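LPS-assembly lipoprotein LptE (Acinetobacter baumannii, PDB 5TSE) probably works with LptD to assemble lipopolysaccharide at the surface of the outer membrane, binding lipopolysaccharide and supporting correct assembly of LptD. Local coordinates at residues Thr29-Tyr34 against Gln128-Ile133; Leu74-Gln79 against Asp123-Gln128; Arg98-Asp103 against Ser115-Ile120. All coordinates share one frame; numbering follows the deposited sequence.

Contact 1: residues Thr29-Tyr34 against Gln128-Ile133; sequences TQLKVY and QITRQI
L31 and Y34 of helix 25-37 meet I129 and T130 of helix 110-134, a helix-helix contact within the two-layer alpha/beta fold of LptE, in which both helices pack on one side of a mixed sheet. The short segments cross at -40° with their axes 9.7 Å apart; four residues touch, three of them buried. The tight part is the buried one. There a single branch of L31, CD2, is pressed against I129, lying 4.0 Å from I129 CD1 and equally near I129 CG2; the two side chains cross at about a right angle, so the methyl of one nestles into the fork of the other. T130 fills the next position along the helix. T130 OG1 lies 3.7 Å from Y34 CB but is hydrogen-bonded to A126 O of its own helix, which satisfies the hydroxyl inside an apolar contact and fixes the threonine's rotation. The looser side begins beyond the CB of Y34, a partly exposed residue. Although that CB points at helix 110-134, CG is anti to the carbonyl carbon (chi1 -59°) and the ring leads off along the helices toward A126, Q127 and D123, its hydroxyl ending close to D123 and probably hydrogen-bonded to it. V33 CG2 sits 3.8 Å above the centre of one face of the Y34 ring. No hydrogen bond joins the two segments here; where their backbones come nearest, the T130 methyl CG2 rests 3.6 Å from the carbonyl oxygen Y34 O.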
loop_
_atom_site.group_PDB
_atom_site.type_symbol
_atom_site.label_atom_id
_atom_site.label_comp_id
_atom_site.label_asym_id
_atom_site.label_seq_id
_atom_site.Cartn_x
_atom_site.Cartn_y
_atom_site.Cartn_z
ATOM N N THR A 29 3.692 -4.513 8.247
ATOM C CA THR A 29 5.108 -4.491 8.623
ATOM C C THR A 29 5.879 -3.440 7.818
ATOM O O THR A 29 6.536 -2.581 8.380
ATOM C CB THR A 29 5.752 -5.872 8.394
ATOM O OG1 THR A 29 5.052 -6.859 9.164
ATOM C CG2 THR A 29 7.249 -5.859 8.783
ATOM N N GLN A 30 5.748 -3.504 6.502
ATOM C CA GLN A 30 6.433 -2.575 5.612
ATOM C C GLN A 30 5.978 -1.126 5.805
ATOM O O GLN A 30 6.803 -0.213 5.727
ATOM C CB GLN A 30 6.289 -3.022 4.149
ATOM C CG GLN A 30 6.833 -4.426 3.903
ATOM C CD GLN A 30 8.323 -4.544 4.207
ATOM O OE1 GLN A 30 9.170 -4.175 3.391
ATOM N NE2 GLN A 30 8.645 -5.101 5.364
ATOM N N LEU A 31 4.694 -0.900 6.073
ATOM C CA LEU A 31 4.231 0.476 6.303
ATOM C C LEU A 31 4.896 1.076 7.502
ATOM O O LEU A 31 5.250 2.251 7.485
ATOM C CB LEU A 31 2.727 0.559 6.523
ATOM C CG LEU A 31 1.849 0.402 5.308
ATOM C CD1 LEU A 31 0.383 0.332 5.729
ATOM C CD2 LEU A 31 2.107 1.542 4.335
ATOM N N LYS A 32 5.062 0.268 8.544
ATOM C CA LYS A 32 5.676 0.729 9.781
ATOM C C LYS A 32 7.127 1.159 9.597
ATOM O O LYS A 32 7.493 2.257 10.025
ATOM C CB LYS A 32 5.547 -0.329 10.887
ATOM C CG LYS A 32 4.134 -0.457 11.435
ATOM C CD LYS A 32 4.031 -1.531 12.509
ATOM C CE LYS A 32 2.626 -1.582 13.090
ATOM N NZ LYS A 32 2.461 -2.676 14.081
ATOM N N VAL A 33 7.945 0.322 8.950
ATOM C CA VAL A 33 9.364 0.678 8.745
ATOM C C VAL A 33 9.493 1.992 7.969
ATOM O O VAL A 33 10.216 2.893 8.395
ATOM C CB VAL A 33 10.208 -0.450 8.079
ATOM C CG1 VAL A 33 10.143 -1.728 8.910
ATOM C CG2 VAL A 33 9.771 -0.747 6.652
ATOM N N TYR A 34 8.741 2.118 6.877
ATOM C CA TYR A 34 8.791 3.315 6.032
ATOM C C TYR A 34 8.159 4.559 6.677
ATOM O O TYR A 34 8.707 5.656 6.551
ATOM C CB TYR A 34 8.206 3.037 4.628
ATOM C CG TYR A 34 8.940 1.933 3.897
ATOM C CD1 TYR A 34 10.322 1.997 3.720
ATOM C CD2 TYR A 34 8.265 0.860 3.331
ATOM C CE1 TYR A 34 11.015 1.008 3.046
ATOM C CE2 TYR A 34 8.953 -0.140 2.652
ATOM C CZ TYR A 34 10.333 -0.057 2.512
ATOM O OH TYR A 34 11.047 -1.028 1.832
ATOM N N GLN A 128 4.844 3.936 -1.769
ATOM C CA GLN A 128 3.942 4.938 -2.391
ATOM C C GLN A 128 2.957 5.512 -1.374
ATOM O O GLN A 128 2.661 6.702 -1.395
ATOM C CB GLN A 128 3.107 4.373 -3.549
ATOM C CG GLN A 128 3.854 3.935 -4.786
ATOM C CD GLN A 128 2.884 3.400 -5.839
ATOM O OE1 GLN A 128 1.991 4.120 -6.318
ATOM N NE2 GLN A 128 3.052 2.151 -6.204
ATOM N N ILE A 129 2.398 4.648 -0.535
ATOM C CA ILE A 129 1.455 5.096 0.496
ATOM C C ILE A 129 2.165 6.075 1.410
ATOM O O ILE A 129 1.654 7.145 1.699
ATOM C CB ILE A 129 0.938 3.929 1.347
ATOM C CG1 ILE A 129 0.091 2.996 0.478
ATOM C CG2 ILE A 129 0.099 4.449 2.505
ATOM C CD1 ILE A 129 -0.206 1.654 1.119
ATOM N N THR A 130 3.346 5.681 1.856
ATOM C CA THR A 130 4.149 6.501 2.736
ATOM C C THR A 130 4.561 7.827 2.065
ATOM O O THR A 130 4.572 8.882 2.709
ATOM C CB THR A 130 5.368 5.697 3.207
ATOM O OG1 THR A 130 4.907 4.593 3.997
ATOM C CG2 THR A 130 6.278 6.538 4.031
ATOM N N ARG A 131 4.864 7.762 0.772
ATOM C CA ARG A 131 5.249 8.943 -0.002
ATOM C C ARG A 131 4.119 9.968 0.044
ATOM O O ARG A 131 4.327 11.106 0.468
ATOM C CB ARG A 131 5.511 8.569 -1.477
ATOM C CG ARG A 131 6.186 9.643 -2.339
ATOM C CD ARG A 131 7.700 9.749 -2.109
ATOM N NE ARG A 131 8.440 8.557 -2.571
ATOM C CZ ARG A 131 8.811 7.504 -1.818
ATOM N NH1 ARG A 131 8.537 7.439 -0.507
ATOM N NH2 ARG A 131 9.474 6.490 -2.388
ATOM N N GLN A 132 2.919 9.556 -0.365
ATOM C CA GLN A 132 1.784 10.482 -0.411
ATOM C C GLN A 132 1.377 11.094 0.922
ATOM O O GLN A 132 0.791 12.174 0.936
ATOM C CB GLN A 132 0.572 9.881 -1.122
ATOM C CG GLN A 132 0.820 9.667 -2.612
ATOM C CD GLN A 132 -0.456 9.597 -3.426
ATOM O OE1 GLN A 132 -1.532 9.957 -2.953
ATOM N NE2 GLN A 132 -0.331 9.185 -4.672
ATOM N N ILE A 133 1.686 10.417 2.022
ATOM C CA ILE A 133 1.399 10.952 3.355
ATOM C C ILE A 133 2.460 12.003 3.690
ATOM O O ILE A 133 2.135 13.153 3.959
ATOM C CB ILE A 133 1.376 9.827 4.415
ATOM C CG1 ILE A 133 0.124 8.969 4.214
ATOM C CG2 ILE A 133 1.373 10.381 5.832
ATOM C CD1 ILE A 133 0.089 7.732 5.071
#

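Contact 2: residues Leu74-Gln79 against Asp123-Gln128; sequences LTVTFQ and DDLAQQ. With FMT (formic acid), chain D.
L125 of helix 110-134 reaches down between L74 and V76 of strand 68-81, joining the helical layer of this alpha/beta fold to a strand that lies between strands 49-64 and 92-101 in the sheet. Strand and helix segments run nearly alongside, 25° apart, with axes 9.5 Å from each other. From L125 CB, which points at the strand, the chain extends with CG anti to the backbone N (chi1 -174°). CB and CG act as a spacer: neither has a strand partner within 4.2 Å. At the fork the branches part. L125 CD2 carries the whole contact, 3.4 Å from V76 CG2 and 3.6 Å from L74 CG, with L74 CD2 a little farther off; it thus sits in the notch between two inward-facing residues of the strand. CD1 is turned off this pair, and L125 also packs on L94 of the adjoining strand 92-101. Around the apolar centre, polar groups pair within the helix: Q128 NE2 donates to D124 OD1 at 2.9 Å, approaching from above the carboxylate plane, and also bonds to T95 O. The alternate residues T75 and T77 belong to the other face of the sheet. There T77 OG1 donates to O1 of a formic acid molecule at 2.6 Å; the formic acid, probably from the crystallisation liquor, is also hydrogen-bonded to T57 OG1. With no hydrogen bond between strand and helix, this contact rests on buried aliphatic carbons, while the strand's hydroxyls are directed to its polar opposite face.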
loop_
_atom_site.group_PDB
_atom_site.type_symbol
_atom_site.label_atom_id
_atom_site.label_comp_id
_atom_site.label_asym_id
_atom_site.label_seq_id
_atom_site.Cartn_x
_atom_site.Cartn_y
_atom_site.Cartn_z
ATOM N N LEU A 74 -1.283 -5.331 -6.722
ATOM C CA LEU A 74 -1.825 -5.023 -5.410
ATOM C C LEU A 74 -2.389 -3.615 -5.510
ATOM O O LEU A 74 -1.719 -2.694 -5.953
ATOM C CB LEU A 74 -0.785 -5.137 -4.295
ATOM C CG LEU A 74 -1.306 -4.912 -2.864
ATOM C CD1 LEU A 74 -2.607 -5.657 -2.589
ATOM C CD2 LEU A 74 -0.241 -5.311 -1.848
ATOM N N THR A 75 -3.644 -3.465 -5.120
ATOM C CA THR A 75 -4.323 -2.184 -5.187
ATOM C C THR A 75 -4.822 -1.810 -3.800
ATOM O O THR A 75 -5.377 -2.649 -3.100
ATOM C CB THR A 75 -5.494 -2.297 -6.167
ATOM O OG1 THR A 75 -4.974 -2.691 -7.451
ATOM C CG2 THR A 75 -6.261 -0.990 -6.271
ATOM N N VAL A 76 -4.613 -0.563 -3.396
ATOM C CA VAL A 76 -5.064 -0.108 -2.066
ATOM C C VAL A 76 -5.731 1.269 -2.098
ATOM O O VAL A 76 -5.219 2.201 -2.713
ATOM C CB VAL A 76 -3.898 -0.076 -1.033
ATOM C CG1 VAL A 76 -4.314 0.625 0.254
ATOM C CG2 VAL A 76 -3.424 -1.474 -0.710
ATOM N N THR A 77 -6.880 1.368 -1.433
ATOM C CA THR A 77 -7.608 2.627 -1.286
ATOM C C THR A 77 -7.493 2.982 0.189
ATOM O O THR A 77 -7.729 2.148 1.063
ATOM C CB THR A 77 -9.078 2.513 -1.729
ATOM O OG1 THR A 77 -9.131 2.161 -3.125
ATOM C CG2 THR A 77 -9.823 3.838 -1.520
ATOM N N PHE A 78 -7.097 4.208 0.479
ATOM C CA PHE A 78 -6.945 4.636 1.855
ATOM C C PHE A 78 -7.227 6.121 2.018
ATOM O O PHE A 78 -7.127 6.897 1.067
ATOM C CB PHE A 78 -5.525 4.342 2.327
ATOM C CG PHE A 78 -4.490 5.236 1.714
ATOM C CD1 PHE A 78 -3.941 4.942 0.468
ATOM C CD2 PHE A 78 -4.052 6.377 2.386
ATOM C CE1 PHE A 78 -2.985 5.769 -0.098
ATOM C CE2 PHE A 78 -3.090 7.209 1.825
ATOM C CZ PHE A 78 -2.558 6.907 0.581
ATOM N N GLN A 79 -7.551 6.510 3.242
ATOM C CA GLN A 79 -7.818 7.898 3.560
ATOM C C GLN A 79 -7.438 8.133 5.002
ATOM O O GLN A 79 -7.553 7.228 5.822
ATOM C CB GLN A 79 -9.298 8.222 3.344
ATOM C CG GLN A 79 -10.253 7.549 4.317
ATOM C CD GLN A 79 -11.722 7.723 3.949
ATOM O OE1 GLN A 79 -12.061 8.273 2.900
ATOM N NE2 GLN A 79 -12.604 7.241 4.821
ATOM N N ASP A 123 6.144 -4.106 -1.037
ATOM C CA ASP A 123 7.155 -3.122 -0.645
ATOM C C ASP A 123 6.968 -1.814 -1.426
ATOM O O ASP A 123 6.880 -0.746 -0.837
ATOM C CB ASP A 123 8.545 -3.682 -0.908
ATOM C CG ASP A 123 9.619 -2.833 -0.318
ATOM O OD1 ASP A 123 9.645 -2.723 0.929
ATOM O OD2 ASP A 123 10.452 -2.303 -1.082
ATOM N N ASP A 124 6.887 -1.927 -2.752
ATOM C CA ASP A 124 6.679 -0.790 -3.663
ATOM C C ASP A 124 5.462 -0.003 -3.199
ATOM O O ASP A 124 5.540 1.209 -2.982
ATOM C CB ASP A 124 6.500 -1.337 -5.110
ATOM C CG ASP A 124 6.194 -0.238 -6.182
ATOM O OD1 ASP A 124 5.664 0.839 -5.853
ATOM O OD2 ASP A 124 6.457 -0.487 -7.383
ATOM N N LEU A 125 4.350 -0.699 -2.996
ATOM C CA LEU A 125 3.125 -0.042 -2.567
ATOM C C LEU A 125 3.263 0.610 -1.184
ATOM O O LEU A 125 2.769 1.703 -0.986
ATOM C CB LEU A 125 1.934 -1.002 -2.609
ATOM C CG LEU A 125 0.567 -0.371 -2.325
ATOM C CD1 LEU A 125 0.330 0.846 -3.218
ATOM C CD2 LEU A 125 -0.543 -1.383 -2.512
ATOM N N ALA A 126 3.952 -0.039 -0.246
ATOM C CA ALA A 126 4.158 0.554 1.089
ATOM C C ALA A 126 4.857 1.919 0.968
ATOM O O ALA A 126 4.494 2.889 1.660
ATOM C CB ALA A 126 4.971 -0.387 1.983
ATOM N N GLN A 127 5.840 1.989 0.065
ATOM C CA GLN A 127 6.598 3.219 -0.178
ATOM C C GLN A 127 5.717 4.300 -0.823
ATOM O O GLN A 127 5.817 5.458 -0.438
ATOM C CB GLN A 127 7.867 2.931 -1.016
ATOM C CG GLN A 127 8.816 1.948 -0.337
ATOM C CD GLN A 127 10.143 1.752 -1.067
ATOM O OE1 GLN A 127 10.760 2.706 -1.529
ATOM N NE2 GLN A 127 10.606 0.507 -1.130
ATOM N N GLN A 128 4.844 3.936 -1.769
ATOM C CA GLN A 128 3.942 4.938 -2.391
ATOM C C GLN A 128 2.957 5.512 -1.374
ATOM O O GLN A 128 2.661 6.702 -1.395
ATOM C CB GLN A 128 3.107 4.373 -3.549
ATOM C CG GLN A 128 3.854 3.935 -4.786
ATOM C CD GLN A 128 2.884 3.400 -5.839
ATOM O OE1 GLN A 128 1.991 4.120 -6.318
ATOM N NE2 GLN A 128 3.052 2.151 -6.204
HETATM C C FMT D . -9.589 -1.468 -4.266
HETATM O O1 FMT D . -9.523 -0.291 -3.960
HETATM O O2 FMT D . -8.655 -2.297 -3.812
#

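Contact 3: residues Arg98-Asp103 against Ser115-Ile120; sequences RSYQYD and SYLQRI
L117 straddles two residues of the edge strand, its CD1 meeting Y100 and its CD2 meeting R98. This is an alpha/beta contact near the surface, with strand 98-101 and helix 115-120 running close to antiparallel (158°). With CG anti to the carbonyl carbon and CD1 extended (chi2 169°), L117 sends CD1 to Y100 and leaves CD2 by R98: L117 CD1 lies 3.6 Å from Y100 CD1, approaching the ring obliquely, and L117 CD2 lies 4.0 Å from R98 CB. Y100 takes the less roomy first torsion, CG between the backbone N and the carbonyl carbon (chi1 66°); this lifts the ring from the sheet beside the helix, where its hydroxyl bonds to E114. R98 folds instead. Its chain bends at chi2, then straightens, carrying the guanidinium along the helix to I120. There I120 CG2 lies over one guanidinium face, 3.7 Å from R98 NH2 and 3.9 Å from R98 NE, the two side chains crossing at about a right angle. R98 NH1 makes a salt bridge with D124, one turn farther along the helix. Strand 92-101 is hydrogen-bonded on its inner side to strand 68-81, R98 pairing with L72 and Y100 with V70, and L117 also touches L72, so helix 110-134 overlies both strands here.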
loop_
_atom_site.group_PDB
_atom_site.type_symbol
_atom_site.label_atom_id
_atom_site.label_comp_id
_atom_site.label_asym_id
_atom_site.label_seq_id
_atom_site.Cartn_x
_atom_site.Cartn_y
_atom_site.Cartn_z
ATOM N N ARG A 98 4.043 -6.113 -10.985
ATOM C CA ARG A 98 5.188 -6.681 -11.672
ATOM C C ARG A 98 4.657 -7.868 -12.455
ATOM O O ARG A 98 3.699 -8.520 -12.018
ATOM C CB ARG A 98 6.258 -7.165 -10.693
ATOM C CG ARG A 98 6.936 -6.095 -9.868
ATOM C CD ARG A 98 7.691 -5.095 -10.724
ATOM N NE ARG A 98 8.489 -4.198 -9.885
ATOM C CZ ARG A 98 8.033 -3.125 -9.242
ATOM N NH1 ARG A 98 6.747 -2.778 -9.285
ATOM N NH2 ARG A 98 8.875 -2.395 -8.513
ATOM N N SER A 99 5.242 -8.138 -13.616
ATOM C CA SER A 99 4.836 -9.291 -14.424
ATOM C C SER A 99 6.013 -9.958 -15.092
ATOM O O SER A 99 7.014 -9.320 -15.367
ATOM C CB SER A 99 3.830 -8.885 -15.502
ATOM O OG SER A 99 4.372 -7.921 -16.374
ATOM N N TYR A 100 5.865 -11.250 -15.370
ATOM C CA TYR A 100 6.889 -12.028 -16.054
ATOM C C TYR A 100 6.237 -12.806 -17.212
ATOM O O TYR A 100 5.006 -12.956 -17.269
ATOM C CB TYR A 100 7.591 -12.983 -15.075
ATOM C CG TYR A 100 6.717 -14.082 -14.502
ATOM C CD1 TYR A 100 5.882 -13.847 -13.430
ATOM C CD2 TYR A 100 6.751 -15.368 -15.026
ATOM C CE1 TYR A 100 5.097 -14.852 -12.899
ATOM C CE2 TYR A 100 5.957 -16.384 -14.502
ATOM C CZ TYR A 100 5.138 -16.116 -13.433
ATOM O OH TYR A 100 4.342 -17.116 -12.912
ATOM N N GLN A 101 7.062 -13.294 -18.130
ATOM C CA GLN A 101 6.567 -14.065 -19.264
ATOM C C GLN A 101 6.301 -15.503 -18.833
ATOM O O GLN A 101 7.215 -16.191 -18.383
ATOM C CB GLN A 101 7.584 -14.064 -20.408
ATOM C CG GLN A 101 7.132 -14.865 -21.637
ATOM C CD GLN A 101 8.219 -15.060 -22.686
ATOM O OE1 GLN A 101 9.305 -14.472 -22.609
ATOM N NE2 GLN A 101 7.928 -15.900 -23.678
ATOM N N TYR A 102 5.054 -15.955 -18.954
ATOM C CA TYR A 102 4.735 -17.345 -18.642
ATOM C C TYR A 102 5.400 -18.190 -19.729
ATOM O O TYR A 102 5.283 -17.887 -20.921
ATOM C CB TYR A 102 3.228 -17.593 -18.615
ATOM C CG TYR A 102 2.848 -19.060 -18.524
ATOM C CD1 TYR A 102 2.792 -19.721 -17.293
ATOM C CD2 TYR A 102 2.543 -19.787 -19.677
ATOM C CE1 TYR A 102 2.441 -21.068 -17.216
ATOM C CE2 TYR A 102 2.197 -21.130 -19.614
ATOM C CZ TYR A 102 2.143 -21.770 -18.387
ATOM O OH TYR A 102 1.794 -23.107 -18.340
ATOM N N ASP A 103 6.115 -19.225 -19.301
ATOM C CA ASP A 103 6.827 -20.112 -20.202
ATOM C C ASP A 103 6.528 -21.544 -19.781
ATOM O O ASP A 103 6.778 -21.917 -18.633
ATOM C CB ASP A 103 8.326 -19.818 -20.114
ATOM C CG ASP A 103 9.143 -20.596 -21.121
ATOM O OD1 ASP A 103 8.566 -21.130 -22.095
ATOM O OD2 ASP A 103 10.380 -20.653 -20.945
ATOM N N SER A 115 6.379 -15.467 -5.601
ATOM C CA SER A 115 6.539 -14.974 -4.231
ATOM C C SER A 115 7.586 -13.830 -4.200
ATOM O O SER A 115 7.459 -12.889 -3.432
ATOM C CB SER A 115 6.912 -16.112 -3.290
ATOM O OG SER A 115 8.096 -16.739 -3.717
ATOM N N TYR A 116 8.604 -13.933 -5.056
ATOM C CA TYR A 116 9.646 -12.891 -5.198
ATOM C C TYR A 116 9.056 -11.593 -5.716
ATOM O O TYR A 116 9.307 -10.517 -5.154
ATOM C CB TYR A 116 10.737 -13.394 -6.157
ATOM C CG TYR A 116 11.743 -12.386 -6.709
ATOM C CD1 TYR A 116 12.880 -12.039 -5.989
ATOM C CD2 TYR A 116 11.597 -11.860 -7.992
ATOM C CE1 TYR A 116 13.812 -11.156 -6.505
ATOM C CE2 TYR A 116 12.525 -10.969 -8.522
ATOM C CZ TYR A 116 13.641 -10.624 -7.780
ATOM O OH TYR A 116 14.599 -9.754 -8.300
ATOM N N LEU A 117 8.285 -11.684 -6.800
ATOM C CA LEU A 117 7.665 -10.498 -7.367
ATOM C C LEU A 117 6.617 -9.935 -6.413
ATOM O O LEU A 117 6.473 -8.725 -6.351
ATOM C CB LEU A 117 7.109 -10.756 -8.771
ATOM C CG LEU A 117 8.168 -11.073 -9.860
ATOM C CD1 LEU A 117 7.551 -11.583 -11.156
ATOM C CD2 LEU A 117 9.066 -9.897 -10.166
ATOM N N GLN A 118 5.940 -10.784 -5.633
ATOM C CA GLN A 118 4.904 -10.292 -4.688
ATOM C C GLN A 118 5.476 -9.454 -3.562
ATOM O O GLN A 118 4.885 -8.431 -3.196
ATOM C CB GLN A 118 4.048 -11.422 -4.101
ATOM C CG GLN A 118 3.041 -12.014 -5.079
ATOM C CD GLN A 118 2.080 -13.018 -4.437
ATOM O OE1 GLN A 118 2.255 -13.435 -3.282
ATOM N NE2 GLN A 118 1.054 -13.407 -5.188
ATOM N N ARG A 119 6.608 -9.891 -3.002
ATOM C CA ARG A 119 7.296 -9.110 -1.944
ATOM C C ARG A 119 7.722 -7.734 -2.467
ATOM O O ARG A 119 7.641 -6.734 -1.745
ATOM C CB ARG A 119 8.492 -9.871 -1.351
ATOM C CG ARG A 119 8.090 -10.956 -0.352
ATOM C CD ARG A 119 9.277 -11.695 0.261
ATOM N NE ARG A 119 9.843 -12.754 -0.596
ATOM C CZ ARG A 119 10.825 -12.615 -1.499
ATOM N NH1 ARG A 119 11.226 -13.682 -2.190
ATOM N NH2 ARG A 119 11.406 -11.436 -1.735
ATOM N N ILE A 120 8.137 -7.677 -3.730
ATOM C CA ILE A 120 8.538 -6.407 -4.341
ATOM C C ILE A 120 7.319 -5.479 -4.529
ATOM O O ILE A 120 7.410 -4.279 -4.287
ATOM C CB ILE A 120 9.298 -6.636 -5.662
ATOM C CG1 ILE A 120 10.573 -7.445 -5.377
ATOM C CG2 ILE A 120 9.668 -5.301 -6.319
ATOM C CD1 ILE A 120 11.386 -7.815 -6.592
#

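All three contacts use helix 110-134, which lies along the sheet from contact 3, in its N-terminal half, to contact 1 near its C-terminal end. Contact 3 is nested in the chain loop closed by contact 2, and contact 2 in that closed by contact 1. Contacts 1 and 2 have centres about 8 Å apart, share Q128, and touch where Q30 CB packs 3.7 Å from A126 CB. Contacts 2 and 3, with centres about 17 Å apart, are joined by the salt bridge of D124 OD2 to R98 NH1 (3.0 Å). Contacts 1 and 3 do not touch: their centres are about 22 Å apart and their nearest atoms about 6 Å. The formic acid beside T77 lies across the sheet from the helices.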